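Local atomic coordinates of cupin 2 conserved barrel domain protein (Planctomyces limnophilus, PDB entry 4H7L), a protein that is of unknown function but binds a copper(II) ion in the barrel of its cupin domain. Residues T60-D74 and R103-S117. Numbering follows the deposited sequence.
Sequences THYHREHQEIYVVLD and RHRIVGEATIINIVS. With CU (copper (II) ion), chain D.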
loop_
_atom_site.group_PDB
_atom_site.type_symbol
_atom_site.label_atom_id
_atom_site.label_comp_id
_atom_site.label_asym_id
_atom_site.label_seq_id
_atom_site.Cartn_x
_atom_site.Cartn_y
_atom_site.Cartn_z
ATOM N N THR B 60 -18.980 -11.143 -4.830
ATOM C CA THR B 60 -18.380 -11.093 -3.510
ATOM C C THR B 60 -17.466 -12.299 -3.367
ATOM O O THR B 60 -17.842 -13.415 -3.727
ATOM C CB THR B 60 -19.446 -11.139 -2.407
ATOM O OG1 THR B 60 -20.253 -9.961 -2.478
ATOM C CG2 THR B 60 -18.796 -11.227 -1.034
ATOM N N HIS B 61 -16.263 -12.075 -2.848
ATOM C CA HIS B 61 -15.279 -13.140 -2.717
ATOM C C HIS B 61 -14.521 -13.004 -1.402
ATOM O O HIS B 61 -14.673 -12.019 -0.680
ATOM C CB HIS B 61 -14.292 -13.103 -3.889
ATOM C CG HIS B 61 -13.328 -11.956 -3.833
ATOM N ND1 HIS B 61 -13.596 -10.729 -4.401
ATOM C CD2 HIS B 61 -12.099 -11.851 -3.273
ATOM C CE1 HIS B 61 -12.573 -9.917 -4.193
ATOM N NE2 HIS B 61 -11.652 -10.573 -3.509
ATOM N N TYR B 62 -13.704 -14.001 -1.093
ATOM C CA TYR B 62 -12.844 -13.924 0.074
ATOM C C TYR B 62 -11.581 -14.758 -0.108
ATOM O O TYR B 62 -11.456 -15.536 -1.053
ATOM C CB TYR B 62 -13.596 -14.355 1.336
ATOM C CG TYR B 62 -13.972 -15.818 1.386
ATOM C CD1 TYR B 62 -15.093 -16.291 0.714
ATOM C CD2 TYR B 62 -13.219 -16.723 2.126
ATOM C CE1 TYR B 62 -15.446 -17.628 0.768
ATOM C CE2 TYR B 62 -13.564 -18.060 2.185
ATOM C CZ TYR B 62 -14.678 -18.508 1.508
ATOM O OH TYR B 62 -15.023 -19.843 1.562
ATOM N N HIS B 63 -10.644 -14.579 0.813
ATOM C CA HIS B 63 -9.351 -15.229 0.730
ATOM C C HIS B 63 -9.119 -16.001 2.015
ATOM O O HIS B 63 -9.451 -15.526 3.101
ATOM C CB HIS B 63 -8.257 -14.180 0.524
ATOM C CG HIS B 63 -8.535 -13.231 -0.602
ATOM N ND1 HIS B 63 -8.566 -13.626 -1.922
ATOM C CD2 HIS B 63 -8.788 -11.900 -0.604
ATOM C CE1 HIS B 63 -8.835 -12.583 -2.688
ATOM N NE2 HIS B 63 -8.974 -11.522 -1.913
ATOM N N ARG B 64 -8.557 -17.197 1.893
ATOM C CA ARG B 64 -8.359 -18.064 3.046
ATOM C C ARG B 64 -6.965 -17.937 3.644
ATOM O O ARG B 64 -6.741 -18.341 4.783
ATOM C CB ARG B 64 -8.614 -19.522 2.653
ATOM C CG ARG B 64 -10.038 -19.789 2.230
ATOM C CD ARG B 64 -10.317 -21.271 2.041
ATOM N NE ARG B 64 -11.737 -21.494 1.786
ATOM C CZ ARG B 64 -12.350 -22.671 1.856
ATOM N NH1 ARG B 64 -11.682 -23.769 2.182
ATOM N NH2 ARG B 64 -13.646 -22.744 1.609
ATOM N N GLU B 65 -6.034 -17.375 2.877
ATOM C CA GLU B 65 -4.625 -17.370 3.261
ATOM C C GLU B 65 -3.963 -16.002 3.092
ATOM O O GLU B 65 -2.781 -15.837 3.392
ATOM C CB GLU B 65 -3.868 -18.391 2.409
ATOM C CG GLU B 65 -4.442 -19.802 2.449
ATOM C CD GLU B 65 -3.835 -20.645 3.551
ATOM O OE1 GLU B 65 -2.917 -21.439 3.250
ATOM O OE2 GLU B 65 -4.274 -20.517 4.716
ATOM N N HIS B 66 -4.723 -15.024 2.611
ATOM C CA HIS B 66 -4.176 -13.709 2.305
ATOM C C HIS B 66 -5.014 -12.611 2.926
ATOM O O HIS B 66 -6.241 -12.649 2.875
ATOM C CB HIS B 66 -4.135 -13.492 0.793
ATOM C CG HIS B 66 -3.152 -14.366 0.087
ATOM N ND1 HIS B 66 -3.388 -15.701 -0.165
ATOM C CD2 HIS B 66 -1.922 -14.101 -0.411
ATOM C CE1 HIS B 66 -2.348 -16.217 -0.792
ATOM N NE2 HIS B 66 -1.443 -15.268 -0.953
ATOM N N GLN B 67 -4.350 -11.624 3.503
ATOM C CA GLN B 67 -5.044 -10.443 3.980
ATOM C C GLN B 67 -4.724 -9.307 3.026
ATOM O O GLN B 67 -3.609 -9.208 2.517
ATOM C CB GLN B 67 -4.646 -10.107 5.421
ATOM C CG GLN B 67 -3.282 -9.468 5.593
ATOM C CD GLN B 67 -3.312 -8.277 6.536
ATOM O OE1 GLN B 67 -2.463 -8.152 7.420
ATOM N NE2 GLN B 67 -4.284 -7.387 6.346
ATOM N N GLU B 68 -5.719 -8.471 2.761
ATOM C CA GLU B 68 -5.564 -7.383 1.811
ATOM C C GLU B 68 -5.785 -6.043 2.499
ATOM O O GLU B 68 -6.544 -5.945 3.458
ATOM C CB GLU B 68 -6.549 -7.554 0.650
ATOM C CG GLU B 68 -6.318 -8.815 -0.174
ATOM C CD GLU B 68 -7.207 -8.894 -1.410
ATOM O OE1 GLU B 68 -6.673 -9.192 -2.500
ATOM O OE2 GLU B 68 -8.437 -8.671 -1.297
ATOM N N ILE B 69 -5.093 -5.019 2.017
ATOM C CA ILE B 69 -5.338 -3.661 2.472
ATOM C C ILE B 69 -5.550 -2.764 1.269
ATOM O O ILE B 69 -4.616 -2.496 0.515
ATOM C CB ILE B 69 -4.175 -3.100 3.303
ATOM C CG1 ILE B 69 -3.938 -3.961 4.543
ATOM C CG2 ILE B 69 -4.471 -1.658 3.706
ATOM C CD1 ILE B 69 -2.763 -3.498 5.380
ATOM N N TYR B 70 -6.783 -2.309 1.089
ATOM C CA TYR B 70 -7.108 -1.398 0.002
ATOM C C TYR B 70 -6.845 0.033 0.447
ATOM O O TYR B 70 -7.172 0.410 1.569
ATOM C CB TYR B 70 -8.580 -1.529 -0.396
ATOM C CG TYR B 70 -8.985 -2.858 -1.006
ATOM C CD1 TYR B 70 -8.081 -3.902 -1.140
ATOM C CD2 TYR B 70 -10.283 -3.059 -1.461
ATOM C CE1 TYR B 70 -8.463 -5.110 -1.702
ATOM C CE2 TYR B 70 -10.671 -4.260 -2.026
ATOM C CZ TYR B 70 -9.758 -5.281 -2.143
ATOM O OH TYR B 70 -10.142 -6.478 -2.707
ATOM N N VAL B 71 -6.244 0.825 -0.427
ATOM C CA VAL B 71 -6.140 2.262 -0.203
ATOM C C VAL B 71 -6.781 2.993 -1.374
ATOM O O VAL B 71 -6.255 2.969 -2.487
ATOM C CB VAL B 71 -4.676 2.720 -0.086
ATOM C CG1 VAL B 71 -4.614 4.216 0.173
ATOM C CG2 VAL B 71 -3.962 1.958 1.014
ATOM N N VAL B 72 -7.909 3.649 -1.124
ATOM C CA VAL B 72 -8.635 4.338 -2.190
ATOM C C VAL B 72 -7.912 5.603 -2.647
ATOM O O VAL B 72 -7.618 6.482 -1.840
ATOM C CB VAL B 72 -10.053 4.727 -1.747
ATOM C CG1 VAL B 72 -10.769 5.469 -2.867
ATOM C CG2 VAL B 72 -10.839 3.493 -1.332
ATOM N N LEU B 73 -7.637 5.694 -3.945
ATOM C CA LEU B 73 -6.994 6.874 -4.513
ATOM C C LEU B 73 -8.019 7.807 -5.156
ATOM O O LEU B 73 -7.906 9.030 -5.062
ATOM C CB LEU B 73 -5.926 6.467 -5.532
ATOM C CG LEU B 73 -4.781 5.616 -4.971
ATOM C CD1 LEU B 73 -3.645 5.518 -5.975
ATOM C CD2 LEU B 73 -4.272 6.165 -3.647
ATOM N N ASP B 74 -9.015 7.228 -5.816
ATOM C CA ASP B 74 -10.157 7.999 -6.291
ATOM C C ASP B 74 -11.368 7.085 -6.391
ATOM O O ASP B 74 -11.245 5.866 -6.279
ATOM C CB ASP B 74 -9.863 8.672 -7.637
ATOM C CG ASP B 74 -9.701 7.676 -8.771
ATOM O OD1 ASP B 74 -8.719 7.803 -9.535
ATOM O OD2 ASP B 74 -10.561 6.781 -8.919
ATOM N N ARG B 103 -15.684 -11.701 3.653
ATOM C CA ARG B 103 -16.299 -11.537 2.338
ATOM C C ARG B 103 -16.241 -10.068 1.947
ATOM O O ARG B 103 -16.538 -9.197 2.760
ATOM C CB ARG B 103 -17.754 -12.008 2.350
ATOM C CG ARG B 103 -17.945 -13.505 2.152
ATOM C CD ARG B 103 -17.323 -14.335 3.270
ATOM N NE ARG B 103 -17.654 -15.752 3.124
ATOM C CZ ARG B 103 -17.123 -16.740 3.843
ATOM N NH1 ARG B 103 -16.209 -16.494 4.772
ATOM N NH2 ARG B 103 -17.502 -17.989 3.622
ATOM N N HIS B 104 -15.861 -9.788 0.707
ATOM C CA HIS B 104 -15.688 -8.404 0.290
ATOM C C HIS B 104 -15.821 -8.200 -1.210
ATOM O O HIS B 104 -15.606 -9.119 -2.002
ATOM C CB HIS B 104 -14.326 -7.867 0.758
ATOM C CG HIS B 104 -13.150 -8.577 0.159
ATOM N ND1 HIS B 104 -12.729 -9.814 0.596
ATOM C CD2 HIS B 104 -12.302 -8.220 -0.836
ATOM C CE1 HIS B 104 -11.677 -10.194 -0.108
ATOM N NE2 HIS B 104 -11.398 -9.247 -0.985
ATOM N N ARG B 105 -16.183 -6.974 -1.583
ATOM C CA ARG B 105 -16.146 -6.524 -2.968
ATOM C C ARG B 105 -16.397 -5.026 -3.013
ATOM O O ARG B 105 -16.947 -4.454 -2.072
ATOM C CB ARG B 105 -17.198 -7.230 -3.812
ATOM C CG ARG B 105 -18.614 -6.897 -3.410
ATOM C CD ARG B 105 -19.584 -7.140 -4.541
ATOM N NE ARG B 105 -20.956 -6.971 -4.087
ATOM C CZ ARG B 105 -22.023 -7.444 -4.717
ATOM N NH1 ARG B 105 -21.888 -8.130 -5.844
ATOM N NH2 ARG B 105 -23.231 -7.236 -4.213
ATOM N N ILE B 106 -15.994 -4.394 -4.108
ATOM C CA ILE B 106 -16.261 -2.979 -4.314
ATOM C C ILE B 106 -17.432 -2.792 -5.277
ATOM O O ILE B 106 -17.647 -3.596 -6.182
ATOM C CB ILE B 106 -15.013 -2.245 -4.826
ATOM C CG1 ILE B 106 -14.028 -2.056 -3.672
ATOM C CG2 ILE B 106 -15.387 -0.892 -5.415
ATOM C CD1 ILE B 106 -12.710 -1.444 -4.074
ATOM N N VAL B 107 -18.191 -1.726 -5.058
ATOM C CA VAL B 107 -19.380 -1.442 -5.851
ATOM C C VAL B 107 -19.257 -0.033 -6.404
ATOM O O VAL B 107 -19.029 0.913 -5.652
ATOM C CB VAL B 107 -20.649 -1.564 -4.991
ATOM C CG1 VAL B 107 -21.882 -1.160 -5.783
ATOM C CG2 VAL B 107 -20.789 -2.986 -4.464
ATOM N N GLY B 108 -19.400 0.104 -7.719
ATOM C CA GLY B 108 -19.158 1.374 -8.381
ATOM C C GLY B 108 -17.698 1.485 -8.773
ATOM O O GLY B 108 -16.886 0.644 -8.389
ATOM N N GLU B 109 -17.352 2.522 -9.528
ATOM C CA GLU B 109 -15.994 2.658 -10.039
ATOM C C GLU B 109 -15.045 3.224 -8.987
ATOM O O GLU B 109 -15.452 3.976 -8.104
ATOM C CB GLU B 109 -15.979 3.534 -11.289
ATOM C CG GLU B 109 -16.775 2.950 -12.447
ATOM C CD GLU B 109 -16.211 3.334 -13.805
ATOM O OE1 GLU B 109 -14.992 3.590 -13.895
ATOM O OE2 GLU B 109 -16.989 3.378 -14.782
ATOM N N ALA B 110 -13.773 2.854 -9.093
ATOM C CA ALA B 110 -12.768 3.287 -8.130
ATOM C C ALA B 110 -11.358 2.914 -8.583
ATOM O O ALA B 110 -11.172 2.034 -9.421
ATOM C CB ALA B 110 -13.053 2.674 -6.767
ATOM N N THR B 111 -10.369 3.603 -8.024
ATOM C CA THR B 111 -8.968 3.265 -8.228
ATOM C C THR B 111 -8.330 3.016 -6.867
ATOM O O THR B 111 -8.442 3.844 -5.964
ATOM C CB THR B 111 -8.206 4.398 -8.931
ATOM O OG1 THR B 111 -8.888 4.766 -10.136
ATOM C CG2 THR B 111 -6.784 3.960 -9.258
ATOM N N ILE B 112 -7.658 1.882 -6.713
ATOM C CA ILE B 112 -7.091 1.538 -5.421
ATOM C C ILE B 112 -5.670 1.004 -5.515
ATOM O O ILE B 112 -5.228 0.550 -6.570
ATOM C CB ILE B 112 -7.949 0.484 -4.700
ATOM C CG1 ILE B 112 -7.922 -0.843 -5.459
ATOM C CG2 ILE B 112 -9.378 0.975 -4.553
ATOM C CD1 ILE B 112 -8.078 -2.046 -4.565
ATOM N N ILE B 113 -4.956 1.097 -4.399
ATOM C CA ILE B 113 -3.733 0.344 -4.197
ATOM C C ILE B 113 -4.099 -0.852 -3.336
ATOM O O ILE B 113 -4.493 -0.688 -2.189
ATOM C CB ILE B 113 -2.670 1.146 -3.429
ATOM C CG1 ILE B 113 -2.290 2.425 -4.178
ATOM C CG2 ILE B 113 -1.440 0.282 -3.183
ATOM C CD1 ILE B 113 -1.521 2.188 -5.441
ATOM N N ASN B 114 -3.975 -2.052 -3.881
ATOM C CA ASN B 114 -4.253 -3.246 -3.101
ATOM C C ASN B 114 -2.957 -3.871 -2.603
ATOM O O ASN B 114 -2.133 -4.333 -3.389
ATOM C CB ASN B 114 -5.054 -4.256 -3.922
ATOM C CG ASN B 114 -5.420 -5.487 -3.126
ATOM O OD1 ASN B 114 -5.254 -5.518 -1.903
ATOM N ND2 ASN B 114 -5.925 -6.509 -3.811
ATOM N N ILE B 115 -2.783 -3.868 -1.289
ATOM C CA ILE B 115 -1.597 -4.436 -0.663
ATOM C C ILE B 115 -1.935 -5.818 -0.125
ATOM O O ILE B 115 -2.799 -5.960 0.737
ATOM C CB ILE B 115 -1.105 -3.534 0.479
ATOM C CG1 ILE B 115 -0.764 -2.145 -0.063
ATOM C CG2 ILE B 115 0.114 -4.138 1.150
ATOM C CD1 ILE B 115 -0.859 -1.046 0.971
ATOM N N VAL B 116 -1.254 -6.837 -0.641
ATOM C CA VAL B 116 -1.589 -8.223 -0.326
ATOM C C VAL B 116 -0.449 -8.934 0.397
ATOM O O VAL B 116 0.703 -8.868 -0.034
ATOM C CB VAL B 116 -1.898 -9.007 -1.612
ATOM C CG1 VAL B 116 -2.334 -10.427 -1.280
ATOM C CG2 VAL B 116 -2.961 -8.292 -2.432
ATOM N N SER B 117 -0.770 -9.627 1.487
ATOM C CA SER B 117 0.238 -10.382 2.231
ATOM C C SER B 117 -0.288 -11.760 2.657
ATOM O O SER B 117 -1.411 -11.879 3.135
ATOM C CB SER B 117 0.681 -9.604 3.466
ATOM O OG SER B 117 -0.154 -9.909 4.563
HETATM CU CU CU D . -9.877 -9.718 -2.570
#
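The copper site of a cupin barrel, three histidines and one glutamate, joins these segments: His61, His63 and Glu68 come from 60-74, His104 from 103-117. An imidazole nitrogen is a good donor for copper(II), and each histidine offers NE2; His104 NE2 lies 2.2 Å from the metal. The ND1 atoms of His63 and His104 are tied to the backbone oxygens of Asp124 and Val102, orienting NE2 toward the ion. Glu68 supplies OE2, also at 2.2 Å, its chain extended beyond CG (chi2 -174°), which carries the carboxylate to the ion. OE1 accepts a nearly straight hydrogen bond from Asn114 ND2 (3.1 Å), which meets it from above the carboxylate plane, while Tyr70 OH donates to OE2. Together with the metal bond, these second-shell contacts probably restrict rotation of the carboxylate. The Tyr70 ring takes Ile112 CD1 over one face, a CH-pi contact 3.8 Å from the centroid, and Asn114 OD1 near its plane at the edge. Two backbone bonds pair His61 with His104. Beside this pair the Arg103 guanidinium, salt-bridged through NE to Asp128, lies flat on the Tyr62 ring, a cation-pi stack with planes 13° apart; a leucine in place of Tyr62 would probably leave the guanidinium without its aromatic face and Arg64 NH2 without its hydroxyl acceptor. Strands 67-72 and 110-117 run antiparallel from Gln67–Ser117 to a classic beta bulge, where Leu73 and Asp74 both face Thr111. Strand 67-72 lies between 94-98 and 110-117, with 48-54 beyond; Ile69 and Ile115 pack against the second subunit, whereas strand 104-107 pairs with 80-83 in the other sheet.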